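Local structure of putative methylase (Clostridium difficile, 3LDU) at residues A[331-336]-A[353-358]; A[338-343]-A[373-378]. The protein probably methylates guanine bases of ribosomal RNA, and holds a bound GTP in its methyltransferase domain. One frame throughout, in Å; residues are numbered along the deposited sequence.

Contact 1 (A[331-336]-A[353-358])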
loop_
_atom_site.group_PDB
_atom_site.type_symbol
_atom_site.label_atom_id
_atom_site.label_comp_id
_atom_site.label_asym_id
_atom_site.label_seq_id
_atom_site.Cartn_x
_atom_site.Cartn_y
_atom_site.Cartn_z
ATOM N N ALA A 331 -1.182 -11.462 29.344
ATOM C CA ALA A 331 0.074 -12.047 28.864
ATOM C C ALA A 331 1.100 -10.981 28.491
ATOM O O ALA A 331 2.275 -11.085 28.835
ATOM C CB ALA A 331 -0.171 -12.974 27.668
ATOM N N PHE A 332 0.662 -9.966 27.760
ATOM C CA PHE A 332 1.602 -8.972 27.266
ATOM C C PHE A 332 2.194 -8.121 28.400
ATOM O O PHE A 332 3.354 -7.705 28.334
ATOM C CB PHE A 332 0.942 -8.065 26.214
ATOM C CG PHE A 332 0.606 -8.761 24.909
ATOM C CD1 PHE A 332 0.792 -10.125 24.736
ATOM C CD2 PHE A 332 0.099 -8.018 23.849
ATOM C CE1 PHE A 332 0.479 -10.735 23.515
ATOM C CE2 PHE A 332 -0.217 -8.622 22.628
ATOM C CZ PHE A 332 -0.025 -9.981 22.468
ATOM N N ARG A 333 1.394 -7.852 29.428
ATOM C CA ARG A 333 1.848 -7.030 30.550
ATOM C C ARG A 333 2.866 -7.763 31.436
ATOM O O ARG A 333 3.563 -7.136 32.234
ATOM C CB ARG A 333 0.652 -6.507 31.372
ATOM C CG ARG A 333 -0.078 -5.327 30.691
ATOM C CD ARG A 333 -1.119 -4.656 31.598
ATOM N NE ARG A 333 -2.301 -5.488 31.789
ATOM C CZ ARG A 333 -3.284 -5.613 30.902
ATOM N NH1 ARG A 333 -3.232 -4.959 29.744
ATOM N NH2 ARG A 333 -4.313 -6.406 31.169
ATOM N N LYS A 334 2.948 -9.081 31.279
ATOM C CA LYS A 334 3.911 -9.900 32.017
ATOM C C LYS A 334 5.281 -9.940 31.344
ATOM O O LYS A 334 6.246 -10.461 31.907
ATOM C CB LYS A 334 3.378 -11.324 32.212
ATOM C CG LYS A 334 2.274 -11.426 33.257
ATOM C CD LYS A 334 1.602 -12.795 33.253
ATOM C CE LYS A 334 2.579 -13.911 33.579
ATOM N NZ LYS A 334 1.940 -15.256 33.477
ATOM N N LEU A 335 5.354 -9.413 30.125
ATOM C CA LEU A 335 6.615 -9.335 29.403
ATOM C C LEU A 335 7.496 -8.266 30.035
ATOM O O LEU A 335 7.000 -7.317 30.647
ATOM C CB LEU A 335 6.356 -9.010 27.917
ATOM C CG LEU A 335 5.525 -10.088 27.217
ATOM C CD1 LEU A 335 5.042 -9.660 25.809
ATOM C CD2 LEU A 335 6.323 -11.385 27.149
ATOM N N LYS A 336 8.807 -8.416 29.888
ATOM C CA LYS A 336 9.726 -7.474 30.505
ATOM C C LYS A 336 10.041 -6.323 29.568
ATOM O O LYS A 336 10.870 -6.462 28.682
ATOM C CB LYS A 336 11.022 -8.177 30.922
ATOM C CG LYS A 336 12.013 -7.266 31.632
ATOM C CD LYS A 336 11.349 -6.544 32.796
ATOM C CE LYS A 336 12.336 -5.663 33.546
ATOM N NZ LYS A 336 11.656 -4.849 34.591
ATOM N N PHE A 353 -8.814 -5.001 26.868
ATOM C CA PHE A 353 -7.379 -5.263 26.933
ATOM C C PHE A 353 -6.781 -4.898 28.300
ATOM O O PHE A 353 -5.796 -5.496 28.730
ATOM C CB PHE A 353 -6.666 -4.496 25.818
ATOM C CG PHE A 353 -5.210 -4.812 25.692
ATOM C CD1 PHE A 353 -4.794 -6.036 25.182
ATOM C CD2 PHE A 353 -4.251 -3.875 26.047
ATOM C CE1 PHE A 353 -3.453 -6.333 25.044
ATOM C CE2 PHE A 353 -2.903 -4.163 25.913
ATOM C CZ PHE A 353 -2.502 -5.400 25.406
ATOM N N GLY A 354 -7.377 -3.918 28.976
ATOM C CA GLY A 354 -6.963 -3.561 30.325
ATOM C C GLY A 354 -5.854 -2.529 30.402
ATOM O O GLY A 354 -5.165 -2.424 31.417
ATOM N N GLN A 355 -5.676 -1.760 29.330
ATOM C CA GLN A 355 -4.604 -0.774 29.285
ATOM C C GLN A 355 -4.898 0.301 28.243
ATOM O O GLN A 355 -5.381 -0.003 27.152
ATOM C CB GLN A 355 -3.276 -1.476 28.976
ATOM C CG GLN A 355 -2.039 -0.627 29.193
ATOM C CD GLN A 355 -0.769 -1.396 28.917
ATOM O OE1 GLN A 355 0.325 -0.829 28.905
ATOM N NE2 GLN A 355 -0.908 -2.698 28.676
ATOM N N LYS A 356 -4.633 1.558 28.598
ATOM C CA LYS A 356 -4.849 2.690 27.704
ATOM C C LYS A 356 -3.630 2.823 26.807
ATOM O O LYS A 356 -2.499 2.729 27.279
ATOM C CB LYS A 356 -5.058 3.980 28.513
ATOM C CG LYS A 356 -5.422 5.189 27.668
ATOM C CD LYS A 356 -5.942 6.350 28.503
ATOM C CE LYS A 356 -4.866 7.396 28.765
ATOM N NZ LYS A 356 -3.719 6.876 29.567
ATOM N N ALA A 357 -3.851 3.017 25.507
ATOM C CA ALA A 357 -2.738 3.124 24.581
ATOM C C ALA A 357 -2.071 4.493 24.659
ATOM O O ALA A 357 -2.709 5.493 25.008
ATOM C CB ALA A 357 -3.194 2.834 23.139
ATOM N N ASP A 358 -0.782 4.522 24.331
ATOM C CA ASP A 358 -0.057 5.769 24.158
ATOM C C ASP A 358 -0.670 6.573 23.007
ATOM O O ASP A 358 -0.864 7.785 23.117
ATOM C CB ASP A 358 1.419 5.481 23.866
ATOM C CG ASP A 358 2.188 6.726 23.473
ATOM O OD1 ASP A 358 2.125 7.716 24.229
ATOM O OD2 ASP A 358 2.852 6.720 22.413
#
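F353, the last residue of helix 349-353, meets helix 315-333 with both its ring and its carbonyl. With CG anti to the backbone N (chi1 -173°), the F353 ring reaches across to F332, and the two side chains cross at about a right angle; CZ of F353 sits 4.0 Å from CD2 of F332, which lies at the edge of the F353 ring. F332 also touches P202 of the GTP site. NH1 of R333 stands over one face of the F353 ring, toward its rim; the guanidinium as a whole is too distant for more than a weak cation-pi attraction. The stronger tie is to the backbone: R333 NH1 and NH2 close end-on upon F353 O, at 2.8 Å and 3.0 Å, with the oxygen near the guanidinium plane. The R333 chain, bent at chi3 (-72°), turns its end to this oxygen. Next comes G354, with positive phi, where the chain leaves the helix; its O lies over one face of the guanidinium, 3.6 Å from R333 NH1. Q355, extended beyond CG, then slides past R333 in the opposite direction. Its NE2 packs 3.4 Å from R333 CG and has its polar partner in Y340. One cationic fork thus holds the carbonyl at a helix C-terminus, where its positive charge probably stabilises the negative end of the helix dipole.

Contact 2 (A[338-343]-A[373-378])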
loop_
_atom_site.group_PDB
_atom_site.type_symbol
_atom_site.label_atom_id
_atom_site.label_comp_id
_atom_site.label_asym_id
_atom_site.label_seq_id
_atom_site.Cartn_x
_atom_site.Cartn_y
_atom_site.Cartn_z
ATOM N N TRP A 338 8.425 -4.889 27.125
ATOM C CA TRP A 338 8.112 -5.009 25.699
ATOM C C TRP A 338 7.219 -3.854 25.234
ATOM O O TRP A 338 6.620 -3.151 26.049
ATOM C CB TRP A 338 7.419 -6.348 25.397
ATOM C CG TRP A 338 8.351 -7.535 25.294
ATOM C CD1 TRP A 338 9.289 -7.921 26.211
ATOM C CD2 TRP A 338 8.406 -8.499 24.230
ATOM N NE1 TRP A 338 9.936 -9.059 25.776
ATOM C CE2 TRP A 338 9.417 -9.432 24.562
ATOM C CE3 TRP A 338 7.718 -8.658 23.017
ATOM C CZ2 TRP A 338 9.745 -10.509 23.735
ATOM C CZ3 TRP A 338 8.040 -9.734 22.201
ATOM C CH2 TRP A 338 9.051 -10.644 22.563
ATOM N N SER A 339 7.141 -3.684 23.917
ATOM C CA SER A 339 6.247 -2.729 23.266
ATOM C C SER A 339 5.274 -3.562 22.440
ATOM O O SER A 339 5.694 -4.512 21.793
ATOM C CB SER A 339 7.030 -1.834 22.295
ATOM O OG SER A 339 7.938 -0.974 22.967
ATOM N N TYR A 340 3.989 -3.224 22.445
ATOM C CA TYR A 340 3.047 -4.000 21.644
ATOM C C TYR A 340 2.067 -3.093 20.907
ATOM O O TYR A 340 1.709 -2.021 21.400
ATOM C CB TYR A 340 2.323 -5.070 22.477
ATOM C CG TYR A 340 2.146 -4.741 23.953
ATOM C CD1 TYR A 340 1.006 -4.098 24.409
ATOM C CD2 TYR A 340 3.102 -5.117 24.888
ATOM C CE1 TYR A 340 0.827 -3.805 25.752
ATOM C CE2 TYR A 340 2.933 -4.820 26.253
ATOM C CZ TYR A 340 1.787 -4.165 26.670
ATOM O OH TYR A 340 1.585 -3.859 28.011
ATOM N N TYR A 341 1.647 -3.538 19.727
ATOM C CA TYR A 341 0.835 -2.728 18.825
ATOM C C TYR A 341 -0.219 -3.644 18.231
ATOM O O TYR A 341 0.109 -4.714 17.724
ATOM C CB TYR A 341 1.720 -2.156 17.714
ATOM C CG TYR A 341 2.870 -1.315 18.240
ATOM C CD1 TYR A 341 2.758 0.069 18.341
ATOM C CD2 TYR A 341 4.063 -1.914 18.669
ATOM C CE1 TYR A 341 3.809 0.848 18.827
ATOM C CE2 TYR A 341 5.114 -1.141 19.171
ATOM C CZ TYR A 341 4.980 0.237 19.239
ATOM O OH TYR A 341 6.008 1.025 19.738
ATOM N N LEU A 342 -1.482 -3.254 18.324
ATOM C CA LEU A 342 -2.563 -4.126 17.880
ATOM C C LEU A 342 -3.547 -3.343 17.043
ATOM O O LEU A 342 -3.944 -2.233 17.414
ATOM C CB LEU A 342 -3.310 -4.700 19.096
ATOM C CG LEU A 342 -2.520 -5.626 20.022
ATOM C CD1 LEU A 342 -1.927 -4.806 21.159
ATOM C CD2 LEU A 342 -3.395 -6.742 20.581
ATOM N N ILE A 343 -3.941 -3.916 15.914
ATOM C CA ILE A 343 -4.950 -3.283 15.074
ATOM C C ILE A 343 -6.277 -4.037 15.179
ATOM O O ILE A 343 -6.318 -5.264 15.074
ATOM C CB ILE A 343 -4.475 -3.177 13.592
ATOM C CG1 ILE A 343 -5.580 -2.546 12.745
ATOM C CG2 ILE A 343 -4.040 -4.544 13.046
ATOM C CD1 ILE A 343 -5.106 -2.032 11.361
ATOM N N PHE A 373 -3.758 0.534 18.000
ATOM C CA PHE A 373 -3.480 0.887 19.395
ATOM C C PHE A 373 -2.011 0.629 19.719
ATOM O O PHE A 373 -1.534 -0.495 19.613
ATOM C CB PHE A 373 -4.347 0.043 20.303
ATOM C CG PHE A 373 -5.816 0.277 20.133
ATOM C CD1 PHE A 373 -6.456 1.275 20.851
ATOM C CD2 PHE A 373 -6.557 -0.504 19.264
ATOM C CE1 PHE A 373 -7.816 1.494 20.704
ATOM C CE2 PHE A 373 -7.920 -0.298 19.115
ATOM C CZ PHE A 373 -8.548 0.702 19.839
ATOM N N GLN A 374 -1.303 1.668 20.144
ATOM C CA GLN A 374 0.151 1.598 20.266
ATOM C C GLN A 374 0.536 1.635 21.736
ATOM O O GLN A 374 0.115 2.531 22.460
ATOM C CB GLN A 374 0.777 2.791 19.542
ATOM C CG GLN A 374 0.377 2.827 18.082
ATOM C CD GLN A 374 0.866 4.056 17.335
ATOM O OE1 GLN A 374 0.294 4.429 16.312
ATOM N NE2 GLN A 374 1.927 4.683 17.831
ATOM N N TYR A 375 1.346 0.668 22.157
ATOM C CA TYR A 375 1.772 0.551 23.555
ATOM C C TYR A 375 3.287 0.407 23.657
ATOM O O TYR A 375 3.785 -0.681 23.959
ATOM C CB TYR A 375 1.134 -0.664 24.208
ATOM C CG TYR A 375 -0.369 -0.651 24.300
ATOM C CD1 TYR A 375 -1.006 -0.195 25.451
ATOM C CD2 TYR A 375 -1.157 -1.114 23.250
ATOM C CE1 TYR A 375 -2.390 -0.197 25.551
ATOM C CE2 TYR A 375 -2.546 -1.113 23.336
ATOM C CZ TYR A 375 -3.157 -0.650 24.490
ATOM O OH TYR A 375 -4.532 -0.647 24.591
ATOM N N PRO A 376 4.028 1.497 23.405
ATOM C CA PRO A 376 5.483 1.446 23.587
ATOM C C PRO A 376 5.813 1.161 25.041
ATOM O O PRO A 376 5.070 1.594 25.928
ATOM C CB PRO A 376 5.943 2.862 23.202
ATOM C CG PRO A 376 4.696 3.715 23.280
ATOM C CD PRO A 376 3.585 2.797 22.868
ATOM N N GLY A 377 6.899 0.430 25.277
ATOM C CA GLY A 377 7.293 0.048 26.621
ATOM C C GLY A 377 7.671 1.251 27.462
ATOM O O GLY A 377 7.876 2.343 26.932
ATOM N N PRO A 378 7.770 1.055 28.784
ATOM C CA PRO A 378 8.076 2.161 29.698
ATOM C C PRO A 378 9.368 2.855 29.289
ATOM O O PRO A 378 10.264 2.217 28.739
ATOM C CB PRO A 378 8.254 1.464 31.051
ATOM C CG PRO A 378 8.443 0.011 30.727
ATOM C CD PRO A 378 7.661 -0.232 29.482
#
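Y340 and Y375 form the close-packed centre of this antiparallel pairing. Their backbones bond both ways, Y375 N reaching Y340 O at 2.8 Å and Y340 N reaching Y375 O at 3.0 Å, the latter donor standing above the carbonyl plane. The Y340 ring lies against the root of the other side chain, its CD1 3.4 Å from Y375 CB, and the ring planes are turned 32° apart. L342 and F373 make the next two-way pair, F373 N to L342 O being nearly straight at 166°. F349 and E350 of helix 349-353 cover L342, F373 and Y375. On the opposite face of the sheet, Y341 leans CD1 on Q374 CB at 3.6 Å. Packing thins toward exposed P376, where the strand has ended. There S339, its OG beside the backbone N (chi1 -67°), takes over from the backbone and accepts from G377 N at 2.9 Å, extending the ladder by one side-chain bond. Strand 339-344 is parallel to 304-307 on its other flank, while 368-375 is the single reversed strand, inserted between 339-344 and the edge strand 359-365: the 3-2-1-4-5-7-6 order of Rossmann-like (class I) methyltransferases.

In the fold
Contact 2 is the buried core, two neighbouring strands of the methyltransferase sheet joined by their backbones; contact 1 lies nearer the surface, where the end of helix 315-333 meets the turn leaving helix 349-353. Their chemistry follows: a regular ladder with aromatic packing in one, an exposed arginine on a carbonyl beside two buried phenylalanines in the other. The segments alternate along the chain, and strand 339-344 follows helix 315-333. Q355 is the joint between them, its side-chain NE2 hydrogen-bonded to Y340 OH and its backbone O to Y375 OH. Aromatic rings continue the seam, with F332 meeting Y340 and F353 meeting Y375, so the helical layer and the sheet share one hydrophobic interface.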